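Local coordinates for A rubisco-like protein (Burkholderia fungorum, PDB 3NWR), which is a rubisco-like member of the RuBisCO large-chain family, probably a lyase, whose own reaction is not firmly known, at residues 156-159 against 160-163; 181-184 against 185-189; 363-366 against 367-370; 400-403 against 404-407; 412-415 against 416-419. One frame throughout, in Å; residues are numbered along the deposited sequence.

Contact 1: 156-159 against 160-163; sequences TDVK and DRPM. With SO4 (sulfate ion), chain C.
The Schellman turn that ends helix 148-156 leads into a short reversal where Val-158 meets Arg-161 and Met-163. Asp-157, with positive phi, is the C-prime residue of that turn. Val-158 lies at the centre. Its CG1 sits over one face of the Arg-161 guanidinium, 3.6 Å above the plane and over its centre. Val-158 CG1 is also 3.5 Å from Arg-161 CG, so it touches the arginine near its start and at its end. Arg-161 CG lies between its own backbone N and carbonyl carbon (chi1 58°), and the chain runs extended to NE. Val-158 CB also packs on Met-163 CG at 3.7 Å. This loop feeds strand 163-165, which lies beside strand 377-379 in the parallel sheet of the TIM-barrel catalytic domain. Thr-156 OG1 is 3.6 Å from Met-163 CG, but its hydrogen bond goes to Thr-152 O. Polar partners hold the guanidinium. Arg-161 NH2 gives a nearly straight, in-plane bond of 3.0 Å to sulfate O2, with an angle of 168°. Arg-399 and Arg-228 also bind this sulfate, probably from the crystallisation liquor. Arg-161 NH1 pairs with Asp-192 and bonds weakly to Pro-162 O.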
loop_
_atom_site.group_PDB
_atom_site.type_symbol
_atom_site.label_atom_id
_atom_site.label_comp_id
_atom_site.label_asym_id
_atom_site.label_seq_id
_atom_site.Cartn_x
_atom_site.Cartn_y
_atom_site.Cartn_z
ATOM N N THR A 156 -8.230 15.504 25.330
ATOM C CA THR A 156 -9.609 15.111 25.605
ATOM C C THR A 156 -9.982 15.350 27.073
ATOM O O THR A 156 -11.144 15.192 27.462
ATOM C CB THR A 156 -9.846 13.612 25.280
ATOM O OG1 THR A 156 -8.930 12.819 26.030
ATOM C CG2 THR A 156 -9.634 13.336 23.800
ATOM N N ASP A 157 -8.988 15.740 27.866
ATOM C CA ASP A 157 -9.123 15.872 29.320
ATOM C C ASP A 157 -9.669 14.593 29.955
ATOM O O ASP A 157 -10.564 14.640 30.804
ATOM C CB ASP A 157 -9.998 17.075 29.683
ATOM C CG ASP A 157 -9.859 17.478 31.144
ATOM O OD1 ASP A 157 -8.766 17.277 31.717
ATOM O OD2 ASP A 157 -10.840 18.000 31.711
ATOM N N VAL A 158 -9.135 13.452 29.525
ATOM C CA VAL A 158 -9.542 12.149 30.067
ATOM C C VAL A 158 -8.373 11.451 30.752
ATOM O O VAL A 158 -7.379 11.122 30.115
ATOM C CB VAL A 158 -10.115 11.237 28.972
ATOM C CG1 VAL A 158 -10.530 9.905 29.581
ATOM C CG2 VAL A 158 -11.301 11.911 28.276
ATOM N N LYS A 159 -8.493 11.195 32.053
ATOM C CA LYS A 159 -7.309 10.833 32.838
ATOM C C LYS A 159 -7.139 9.379 33.270
ATOM O O LYS A 159 -6.038 8.823 33.157
ATOM C CB LYS A 159 -7.172 11.766 34.045
ATOM C CG LYS A 159 -6.930 13.211 33.638
ATOM C CD LYS A 159 -5.819 13.297 32.597
ATOM C CE LYS A 159 -5.632 14.716 32.069
ATOM N NZ LYS A 159 -4.492 14.782 31.111
ATOM N N ASP A 160 -8.214 8.771 33.759
ATOM C CA ASP A 160 -8.128 7.466 34.425
ATOM C C ASP A 160 -9.221 6.523 33.950
ATOM O O ASP A 160 -9.872 5.844 34.756
ATOM C CB ASP A 160 -8.241 7.633 35.942
ATOM C CG ASP A 160 -7.027 8.316 36.547
ATOM O OD1 ASP A 160 -5.900 7.821 36.339
ATOM O OD2 ASP A 160 -7.202 9.346 37.232
ATOM N N ARG A 161 -9.422 6.507 32.638
ATOM C CA ARG A 161 -10.395 5.643 31.975
ATOM C C ARG A 161 -10.073 5.721 30.487
ATOM O O ARG A 161 -9.336 6.609 30.072
ATOM C CB ARG A 161 -11.822 6.132 32.199
ATOM C CG ARG A 161 -12.093 7.558 31.721
ATOM C CD ARG A 161 -13.577 7.867 31.796
ATOM N NE ARG A 161 -13.894 9.228 31.366
ATOM C CZ ARG A 161 -14.098 9.583 30.101
ATOM N NH1 ARG A 161 -13.997 8.681 29.124
ATOM N NH2 ARG A 161 -14.404 10.841 29.816
ATOM N N PRO A 162 -10.621 4.807 29.679
ATOM C CA PRO A 162 -10.384 4.959 28.239
ATOM C C PRO A 162 -11.149 6.145 27.680
ATOM O O PRO A 162 -12.104 6.640 28.279
ATOM C CB PRO A 162 -10.962 3.671 27.654
ATOM C CG PRO A 162 -10.881 2.688 28.772
ATOM C CD PRO A 162 -11.224 3.501 29.993
ATOM N N MET A 163 -10.725 6.597 26.507
ATOM C CA MET A 163 -11.469 7.611 25.778
ATOM C C MET A 163 -12.503 6.894 24.922
ATOM O O MET A 163 -12.190 5.880 24.280
ATOM C CB MET A 163 -10.505 8.450 24.927
ATOM C CG MET A 163 -9.594 9.325 25.792
ATOM S SD MET A 163 -7.873 9.452 25.275
ATOM C CE MET A 163 -7.240 7.843 25.766
HETATM S S SO4 C . -16.414 13.243 31.723
HETATM O O1 SO4 C . -17.112 12.653 32.858
HETATM O O2 SO4 C . -14.987 12.954 31.839
HETATM O O3 SO4 C . -16.631 14.689 31.719
HETATM O O4 SO4 C . -16.935 12.660 30.492
#

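Contact 2: 181-184 against 185-189; sequences ALVR and ELCEA
Arg-184 and Glu-188 form a salt bridge one turn apart, with Arg-184 NH1 2.6 Å from Glu-188 OE2. The place of NH1 is less sure, so this short distance is doubtful. The carboxylate oxygen comes over one face of the guanidinium, and the two planes are 48° apart. Arg-184 CG is anti to the backbone N (chi1 178°) and the chain then bends at chi2 and chi3. Glu-188 also bends at chi2 and turns its acid back toward the arginine. A long, weak ion pair joins Arg-184 to Glu-218.

Backbone bonds of the i to i+4 kind join the two halves. Leu-186 N to Leu-182 O is 2.9 Å, and Cys-187 N to Val-183 O is also 2.9 Å. Both segments belong to helix 176-189 of the TIM-barrel catalytic domain. Val-183, Leu-186 and Cys-187 are its buried residues here, while Glu-185 and Glu-188 are exposed.

Leu-182 and Leu-186 pack one turn apart, with Leu-182 CD1 4.0 Å from Leu-186 CG. Leu-182 CD1 also lies 3.9 Å from Glu-185 OE1, a methyl beside a carboxylate. Val-183 CG1 is 4.2 Å from Cys-187 SG, a looser touch on the buried side. Cys-187, Arg-184 and Glu-188 all touch Tyr-222 of helix 208-226. Leu-182 and Val-183 lie on Ile-168, while Leu-186 touches Ile-194.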
loop_
_atom_site.group_PDB
_atom_site.type_symbol
_atom_site.label_atom_id
_atom_site.label_comp_id
_atom_site.label_asym_id
_atom_site.label_seq_id
_atom_site.Cartn_x
_atom_site.Cartn_y
_atom_site.Cartn_z
ATOM N N ALA A 181 -24.740 19.442 13.029
ATOM C CA ALA A 181 -25.873 19.204 13.925
ATOM C C ALA A 181 -25.737 17.843 14.594
ATOM O O ALA A 181 -26.006 17.689 15.788
ATOM C CB ALA A 181 -27.189 19.279 13.149
ATOM N N LEU A 182 -25.315 16.852 13.815
ATOM C CA LEU A 182 -25.142 15.512 14.354
ATOM C C LEU A 182 -24.012 15.494 15.371
ATOM O O LEU A 182 -24.142 14.928 16.453
ATOM C CB LEU A 182 -24.857 14.519 13.230
ATOM C CG LEU A 182 -24.444 13.115 13.665
ATOM C CD1 LEU A 182 -25.464 12.490 14.609
ATOM C CD2 LEU A 182 -24.233 12.260 12.430
ATOM N N VAL A 183 -22.893 16.119 15.023
ATOM C CA VAL A 183 -21.769 16.193 15.947
ATOM C C VAL A 183 -22.173 16.834 17.280
ATOM O O VAL A 183 -21.757 16.383 18.340
ATOM C CB VAL A 183 -20.575 16.917 15.309
ATOM C CG1 VAL A 183 -19.563 17.331 16.360
ATOM C CG2 VAL A 183 -19.933 16.020 14.275
ATOM N N ARG A 184 -22.998 17.876 17.222
ATOM C CA ARG A 184 -23.521 18.491 18.443
ATOM C C ARG A 184 -24.242 17.466 19.320
ATOM O O ARG A 184 -24.000 17.391 20.528
ATOM C CB ARG A 184 -24.446 19.662 18.100
ATOM C CG ARG A 184 -25.080 20.343 19.310
ATOM C CD ARG A 184 -24.043 20.731 20.350
ATOM N NE ARG A 184 -24.414 21.961 21.053
ATOM C CZ ARG A 184 -23.964 22.306 22.253
ATOM N NH1 ARG A 184 -23.138 21.503 22.902
ATOM N NH2 ARG A 184 -24.343 23.452 22.811
ATOM N N GLU A 185 -25.106 16.662 18.706
ATOM C CA GLU A 185 -25.842 15.632 19.440
ATOM C C GLU A 185 -24.904 14.587 20.031
ATOM O O GLU A 185 -25.101 14.142 21.155
ATOM C CB GLU A 185 -26.871 14.950 18.539
ATOM C CG GLU A 185 -27.952 15.876 17.999
ATOM C CD GLU A 185 -28.745 15.249 16.863
ATOM O OE1 GLU A 185 -28.469 14.083 16.509
ATOM O OE2 GLU A 185 -29.648 15.925 16.321
ATOM N N LEU A 186 -23.885 14.194 19.270
ATOM C CA LEU A 186 -22.929 13.199 19.751
ATOM C C LEU A 186 -22.132 13.737 20.947
ATOM O O LEU A 186 -21.884 13.018 21.912
ATOM C CB LEU A 186 -21.989 12.754 18.619
ATOM C CG LEU A 186 -22.661 12.111 17.399
ATOM C CD1 LEU A 186 -21.662 11.823 16.273
ATOM C CD2 LEU A 186 -23.406 10.830 17.802
ATOM N N CYS A 187 -21.737 15.006 20.884
ATOM C CA CYS A 187 -21.079 15.648 22.014
ATOM C C CYS A 187 -21.976 15.600 23.254
ATOM O O CYS A 187 -21.538 15.216 24.335
ATOM C CB CYS A 187 -20.741 17.106 21.692
ATOM S SG CYS A 187 -19.387 17.344 20.512
ATOM N N GLU A 188 -23.229 16.007 23.081
ATOM C CA GLU A 188 -24.180 16.055 24.191
ATOM C C GLU A 188 -24.423 14.669 24.786
ATOM O O GLU A 188 -24.703 14.537 25.983
ATOM C CB GLU A 188 -25.502 16.674 23.735
ATOM C CG GLU A 188 -25.382 18.123 23.280
ATOM C CD GLU A 188 -25.274 19.110 24.428
ATOM O OE1 GLU A 188 -25.405 18.700 25.603
ATOM O OE2 GLU A 188 -25.064 20.309 24.149
ATOM N N ALA A 189 -24.311 13.638 23.954
ATOM C CA ALA A 189 -24.447 12.261 24.430
ATOM C C ALA A 189 -23.291 11.878 25.353
ATOM O O ALA A 189 -23.412 10.946 26.151
ATOM C CB ALA A 189 -24.554 11.276 23.258
#

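Contact 3: 363-366 against 367-370; sequences TVQA and TFDA
This is a local contact along the first turns of helix 364-371, between strands 352-355 and 377-379. Thr-367 reaches back one turn to Thr-363 with two donors. Its OG1 gives a hydrogen bond of 2.8 Å to Thr-363 O, and its N gives a longer one of 3.2 Å to the same oxygen. The two donors come from opposite faces of the carbonyl plane, so that oxygen is gripped from both sides. Thr-367 OG1 can do this because it stands beside its own backbone N (chi1 -63°), facing back along the helix. Thr-363 OG1 bonds instead to Gln-359 and Trp-360.

The bonds that follow are of the usual i to i+4 kind. Phe-368 N to Val-364 O is 2.9 Å with an angle of 169°. Ala-370 N to Ala-366 O is also 2.9 Å, but more bent at 144°. Phe-368 CB lies 3.5 Å from Val-364 O, while its ring leads away from the first segment. Val-364 and Phe-368 both pack on Trp-402 of helix 391-407. Thr-363, Val-364 and Thr-367 touch Phe-378 on strand 377-379. Strand 352-355, this helix and strand 377-379 form a beta-alpha-beta unit of the TIM-barrel catalytic domain.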
loop_
_atom_site.group_PDB
_atom_site.type_symbol
_atom_site.label_atom_id
_atom_site.label_comp_id
_atom_site.label_asym_id
_atom_site.label_seq_id
_atom_site.Cartn_x
_atom_site.Cartn_y
_atom_site.Cartn_z
ATOM N N THR A 363 -18.178 -5.820 25.312
ATOM C CA THR A 363 -16.815 -6.133 24.884
ATOM C C THR A 363 -15.766 -5.414 25.732
ATOM O O THR A 363 -14.563 -5.520 25.485
ATOM C CB THR A 363 -16.574 -5.781 23.398
ATOM O OG1 THR A 363 -16.782 -4.371 23.203
ATOM C CG2 THR A 363 -17.528 -6.549 22.506
ATOM N N VAL A 364 -16.218 -4.711 26.764
ATOM C CA VAL A 364 -15.309 -3.936 27.598
ATOM C C VAL A 364 -14.370 -4.813 28.436
ATOM O O VAL A 364 -13.176 -4.556 28.509
ATOM C CB VAL A 364 -16.099 -2.970 28.492
ATOM C CG1 VAL A 364 -15.216 -2.400 29.603
ATOM C CG2 VAL A 364 -16.707 -1.859 27.633
ATOM N N GLN A 365 -14.903 -5.846 29.080
ATOM C CA GLN A 365 -14.051 -6.707 29.896
ATOM C C GLN A 365 -12.892 -7.314 29.094
ATOM O O GLN A 365 -11.741 -7.296 29.537
ATOM C CB GLN A 365 -14.868 -7.824 30.550
ATOM C CG GLN A 365 -14.042 -8.686 31.508
ATOM C CD GLN A 365 -13.680 -7.949 32.784
ATOM O OE1 GLN A 365 -12.520 -7.602 33.020
ATOM N NE2 GLN A 365 -14.675 -7.701 33.607
ATOM N N ALA A 366 -13.209 -7.879 27.933
ATOM C CA ALA A 366 -12.191 -8.519 27.108
ATOM C C ALA A 366 -11.159 -7.493 26.650
ATOM O O ALA A 366 -9.959 -7.776 26.582
ATOM C CB ALA A 366 -12.828 -9.196 25.916
ATOM N N THR A 367 -11.631 -6.289 26.367
ATOM C CA THR A 367 -10.742 -5.223 25.914
ATOM C C THR A 367 -9.778 -4.811 27.025
ATOM O O THR A 367 -8.575 -4.690 26.802
ATOM C CB THR A 367 -11.555 -4.022 25.404
ATOM O OG1 THR A 367 -12.331 -4.433 24.274
ATOM C CG2 THR A 367 -10.636 -2.870 24.976
ATOM N N PHE A 368 -10.313 -4.610 28.229
ATOM C CA PHE A 368 -9.508 -4.247 29.388
ATOM C C PHE A 368 -8.459 -5.320 29.652
ATOM O O PHE A 368 -7.292 -5.019 29.912
ATOM C CB PHE A 368 -10.422 -4.073 30.609
ATOM C CG PHE A 368 -9.729 -3.531 31.832
ATOM C CD1 PHE A 368 -8.928 -2.403 31.758
ATOM C CD2 PHE A 368 -9.919 -4.132 33.071
ATOM C CE1 PHE A 368 -8.306 -1.896 32.896
ATOM C CE2 PHE A 368 -9.303 -3.625 34.210
ATOM C CZ PHE A 368 -8.499 -2.509 34.120
ATOM N N ASP A 369 -8.880 -6.577 29.577
ATOM C CA ASP A 369 -7.975 -7.688 29.840
ATOM C C ASP A 369 -6.906 -7.839 28.751
ATOM O O ASP A 369 -5.791 -8.264 29.032
ATOM C CB ASP A 369 -8.771 -8.979 30.049
ATOM C CG ASP A 369 -9.564 -8.968 31.347
ATOM O OD1 ASP A 369 -9.257 -8.141 32.235
ATOM O OD2 ASP A 369 -10.496 -9.787 31.490
ATOM N N ALA A 370 -7.233 -7.460 27.521
ATOM C CA ALA A 370 -6.243 -7.451 26.439
ATOM C C ALA A 370 -5.157 -6.394 26.652
ATOM O O ALA A 370 -3.967 -6.682 26.521
ATOM C CB ALA A 370 -6.920 -7.244 25.081
#

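Contact 4: 400-403 against 404-407; sequences QAWA and AVQA
Segments 400-403 and 404-407 are consecutive turns of helix 391-407, joined by i to i+4 backbone bonds. Ala-404 N lies 2.9 Å from Gln-400 O. Val-405 N to Ala-401 O and Gln-406 N to Trp-402 O are each 3.0 Å. The last bond, Ala-407 N to Ala-403 O, has the same length but is more bent, with an angle of 142°.

Trp-402 and Val-405 make the main side-chain contact. Val-405 CG2 meets the six-membered part of the indole and is 3.7 Å from Trp-402 CE3. The approach is oblique. This methyl sits between its own backbone N and carbonyl carbon, and there Val-405 CG2 also lies 3.4 Å from Trp-402 O. The other methyl is beside the backbone N (chi1 -51°), which puts Val-405 CG1 3.4 Å from Ala-401 O.

Gln-406 also approaches the tryptophan obliquely. Its chain is extended beyond CG, and it runs back over the carbonyl of the residue one turn earlier. Gln-406 OE1 lies 3.8 Å from Trp-402 CB, and the amide plane is turned 64° from the indole.

Trp-402 meets Phe-378 edge to face and also touches Pro-162. Gln-406 NE2 bonds to Asp-160 O in the loop before strand 163-165, while Gln-400 uses its amide on Leu-421 and Glu-420. Val-405 and the indole thus give this helix an apolar seat on helix 364-371, while the two glutamine amides tie it by hydrogen bonds to a loop and to helix 419-427.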
loop_
_atom_site.group_PDB
_atom_site.type_symbol
_atom_site.label_atom_id
_atom_site.label_comp_id
_atom_site.label_asym_id
_atom_site.label_seq_id
_atom_site.Cartn_x
_atom_site.Cartn_y
_atom_site.Cartn_z
ATOM N N GLN A 400 -20.251 3.010 32.329
ATOM C CA GLN A 400 -20.533 2.142 33.480
ATOM C C GLN A 400 -19.796 0.807 33.372
ATOM O O GLN A 400 -19.271 0.293 34.364
ATOM C CB GLN A 400 -22.036 1.918 33.618
ATOM C CG GLN A 400 -22.766 3.118 34.200
ATOM C CD GLN A 400 -24.273 3.005 34.081
ATOM O OE1 GLN A 400 -24.791 2.134 33.382
ATOM N NE2 GLN A 400 -24.989 3.906 34.757
ATOM N N ALA A 401 -19.733 0.251 32.163
ATOM C CA ALA A 401 -18.956 -0.965 31.944
ATOM C C ALA A 401 -17.483 -0.740 32.290
ATOM O O ALA A 401 -16.855 -1.569 32.944
ATOM C CB ALA A 401 -19.102 -1.448 30.503
ATOM N N TRP A 402 -16.923 0.381 31.837
ATOM C CA TRP A 402 -15.538 0.693 32.169
ATOM C C TRP A 402 -15.322 0.878 33.674
ATOM O O TRP A 402 -14.343 0.371 34.224
ATOM C CB TRP A 402 -15.033 1.898 31.358
ATOM C CG TRP A 402 -14.685 1.468 29.966
ATOM C CD1 TRP A 402 -15.367 1.747 28.817
ATOM C CD2 TRP A 402 -13.590 0.625 29.589
ATOM N NE1 TRP A 402 -14.754 1.140 27.743
ATOM C CE2 TRP A 402 -13.659 0.450 28.187
ATOM C CE3 TRP A 402 -12.546 0.016 30.296
ATOM C CZ2 TRP A 402 -12.740 -0.324 27.486
ATOM C CZ3 TRP A 402 -11.631 -0.758 29.596
ATOM C CH2 TRP A 402 -11.726 -0.908 28.198
ATOM N N ALA A 403 -16.235 1.581 34.337
ATOM C CA ALA A 403 -16.156 1.734 35.789
ATOM C C ALA A 403 -16.148 0.367 36.484
ATOM O O ALA A 403 -15.368 0.131 37.411
ATOM C CB ALA A 403 -17.300 2.590 36.287
ATOM N N ALA A 404 -17.004 -0.535 36.015
ATOM C CA ALA A 404 -17.081 -1.882 36.581
ATOM C C ALA A 404 -15.765 -2.638 36.453
ATOM O O ALA A 404 -15.231 -3.168 37.428
ATOM C CB ALA A 404 -18.204 -2.665 35.918
ATOM N N VAL A 405 -15.219 -2.694 35.242
ATOM C CA VAL A 405 -14.020 -3.511 35.053
ATOM C C VAL A 405 -12.816 -2.927 35.781
ATOM O O VAL A 405 -11.968 -3.660 36.286
ATOM C CB VAL A 405 -13.710 -3.797 33.560
ATOM C CG1 VAL A 405 -14.954 -4.331 32.871
ATOM C CG2 VAL A 405 -13.187 -2.545 32.849
ATOM N N GLN A 406 -12.747 -1.605 35.850
ATOM C CA GLN A 406 -11.651 -0.953 36.553
ATOM C C GLN A 406 -11.738 -1.187 38.062
ATOM O O GLN A 406 -10.711 -1.253 38.738
ATOM C CB GLN A 406 -11.609 0.541 36.215
ATOM C CG GLN A 406 -11.245 0.811 34.755
ATOM C CD GLN A 406 -11.263 2.289 34.397
ATOM O OE1 GLN A 406 -11.878 2.689 33.408
ATOM N NE2 GLN A 406 -10.590 3.104 35.202
ATOM N N ALA A 407 -12.961 -1.333 38.568
ATOM C CA ALA A 407 -13.182 -1.620 39.988
ATOM C C ALA A 407 -13.076 -3.114 40.266
ATOM O O ALA A 407 -13.031 -3.531 41.421
ATOM C CB ALA A 407 -14.537 -1.089 40.440
#

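Contact 5: 412-415 against 416-419; sequences PVYA and EHMP
Met-418 lies over one face of the Tyr-414 ring. Its CG is 3.5 Å above the ring plane, offset toward the rim. The distance from Met-418 CG to the Tyr-414 ring centroid is 3.8 Å, a CH-pi contact 23° off the ring normal. The sulfur stands further out. Met-418 SD is 4.7 Å from the same Tyr-414 centroid and approaches obliquely, a Met-aromatic contact. The chain then runs on extended (chi3 158°), which brings Met-418 CE to 3.4 Å from Tyr-414 OH. Two earlier torsions set this path. Met-418 CG lies beside its own backbone N (chi1 -62°), and the chain bends at chi2, which lays it along the ring.

The backbone makes tight turns here. Glu-416 N, His-417 N and Met-418 N each bond three residues back, to Val-413 O, Tyr-414 O and Ala-415 O. The shortest is His-417 N to Tyr-414 O at 2.8 Å. Each donor stands above the plane of its carbonyl.

Glu-416 is bent at chi2 and directs its acid to the first segment. A water gives hydrogen bonds of 2.7 Å to both Pro-412 O and Glu-416 OE2.

Met-418 is the N-cap residue of helix 419-427, and Ala-415 O accepts a bond from Arg-422 of that helix. Tyr-414 touches Ala-403 and Ala-404 of helix 391-407 and also Leu-421, so this surface turn links the two helices.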
loop_
_atom_site.group_PDB
_atom_site.type_symbol
_atom_site.label_atom_id
_atom_site.label_comp_id
_atom_site.label_asym_id
_atom_site.label_seq_id
_atom_site.Cartn_x
_atom_site.Cartn_y
_atom_site.Cartn_z
ATOM N N PRO A 412 -22.410 -8.085 34.986
ATOM C CA PRO A 412 -23.788 -8.402 35.401
ATOM C C PRO A 412 -24.042 -8.167 36.885
ATOM O O PRO A 412 -25.201 -8.081 37.277
ATOM C CB PRO A 412 -23.927 -9.894 35.076
ATOM C CG PRO A 412 -22.865 -10.145 34.019
ATOM C CD PRO A 412 -21.718 -9.260 34.430
ATOM N N VAL A 413 -22.989 -8.079 37.697
ATOM C CA VAL A 413 -23.161 -7.693 39.098
ATOM C C VAL A 413 -23.368 -6.175 39.189
ATOM O O VAL A 413 -24.311 -5.695 39.817
ATOM C CB VAL A 413 -21.950 -8.118 39.954
ATOM C CG1 VAL A 413 -22.069 -7.554 41.373
ATOM C CG2 VAL A 413 -21.849 -9.634 40.024
ATOM N N TYR A 414 -22.490 -5.421 38.536
ATOM C CA TYR A 414 -22.586 -3.960 38.551
ATOM C C TYR A 414 -23.899 -3.478 37.938
ATOM O O TYR A 414 -24.455 -2.460 38.352
ATOM C CB TYR A 414 -21.399 -3.374 37.792
ATOM C CG TYR A 414 -21.062 -1.939 38.111
ATOM C CD1 TYR A 414 -20.741 -1.554 39.406
ATOM C CD2 TYR A 414 -20.987 -0.982 37.100
ATOM C CE1 TYR A 414 -20.396 -0.238 39.696
ATOM C CE2 TYR A 414 -20.636 0.336 37.383
ATOM C CZ TYR A 414 -20.345 0.697 38.685
ATOM O OH TYR A 414 -19.996 2.000 38.988
ATOM N N ALA A 415 -24.390 -4.208 36.942
ATOM C CA ALA A 415 -25.636 -3.862 36.262
ATOM C C ALA A 415 -26.822 -3.796 37.216
ATOM O O ALA A 415 -27.799 -3.100 36.959
ATOM C CB ALA A 415 -25.927 -4.866 35.142
ATOM N N GLU A 416 -26.737 -4.541 38.311
ATOM C CA GLU A 416 -27.800 -4.519 39.308
ATOM C C GLU A 416 -27.897 -3.143 39.959
ATOM O O GLU A 416 -28.945 -2.780 40.498
ATOM C CB GLU A 416 -27.563 -5.611 40.358
ATOM C CG GLU A 416 -27.737 -7.017 39.812
ATOM C CD GLU A 416 -29.135 -7.251 39.294
ATOM O OE1 GLU A 416 -30.087 -7.161 40.095
ATOM O OE2 GLU A 416 -29.294 -7.515 38.086
ATOM N N HIS A 417 -26.800 -2.387 39.891
ATOM C CA HIS A 417 -26.708 -1.036 40.451
ATOM C C HIS A 417 -26.917 0.044 39.372
ATOM O O HIS A 417 -27.114 1.219 39.686
ATOM C CB HIS A 417 -25.321 -0.806 41.079
ATOM C CG HIS A 417 -24.964 -1.759 42.182
ATOM N ND1 HIS A 417 -25.759 -1.951 43.293
ATOM C CD2 HIS A 417 -23.865 -2.529 42.370
ATOM C CE1 HIS A 417 -25.183 -2.826 44.099
ATOM N NE2 HIS A 417 -24.031 -3.191 43.565
ATOM N N MET A 418 -26.875 -0.362 38.105
ATOM C CA MET A 418 -26.645 0.577 36.995
ATOM C C MET A 418 -27.583 0.332 35.817
ATOM O O MET A 418 -27.319 -0.526 34.973
ATOM C CB MET A 418 -25.193 0.448 36.521
ATOM C CG MET A 418 -24.167 0.801 37.585
ATOM S SD MET A 418 -24.031 2.576 37.852
ATOM C CE MET A 418 -23.324 2.614 39.501
ATOM N N PRO A 419 -28.678 1.101 35.744
ATOM C CA PRO A 419 -29.784 0.848 34.816
ATOM C C PRO A 419 -29.387 0.896 33.344
ATOM O O PRO A 419 -29.828 0.054 32.564
ATOM C CB PRO A 419 -30.773 1.974 35.138
ATOM C CG PRO A 419 -30.463 2.356 36.536
ATOM C CD PRO A 419 -28.983 2.197 36.679
HETATM O O HOH W 1 -27.633 -8.245 36.077
#

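All five contacts lie in the catalytic domain and follow each other along the chain. Contact 4 is the hub. It touches contacts 1, 3 and 5, with centres 13, 10 and 11 Å away. Helix 391-407 therefore joins the loop entering strand 163-165, helix 364-371 and the turn before helix 419-427. Strands 163-165 and 377-379 are neighbours in the parallel sheet, which brings the early and late parts of the barrel together. Contact 2, on helix 176-189, stands apart, with its centre 19 Å from that of contact 1. Ala-189 nevertheless touches the start of helix 391-407. No other protein chain of the assembly touches these segments.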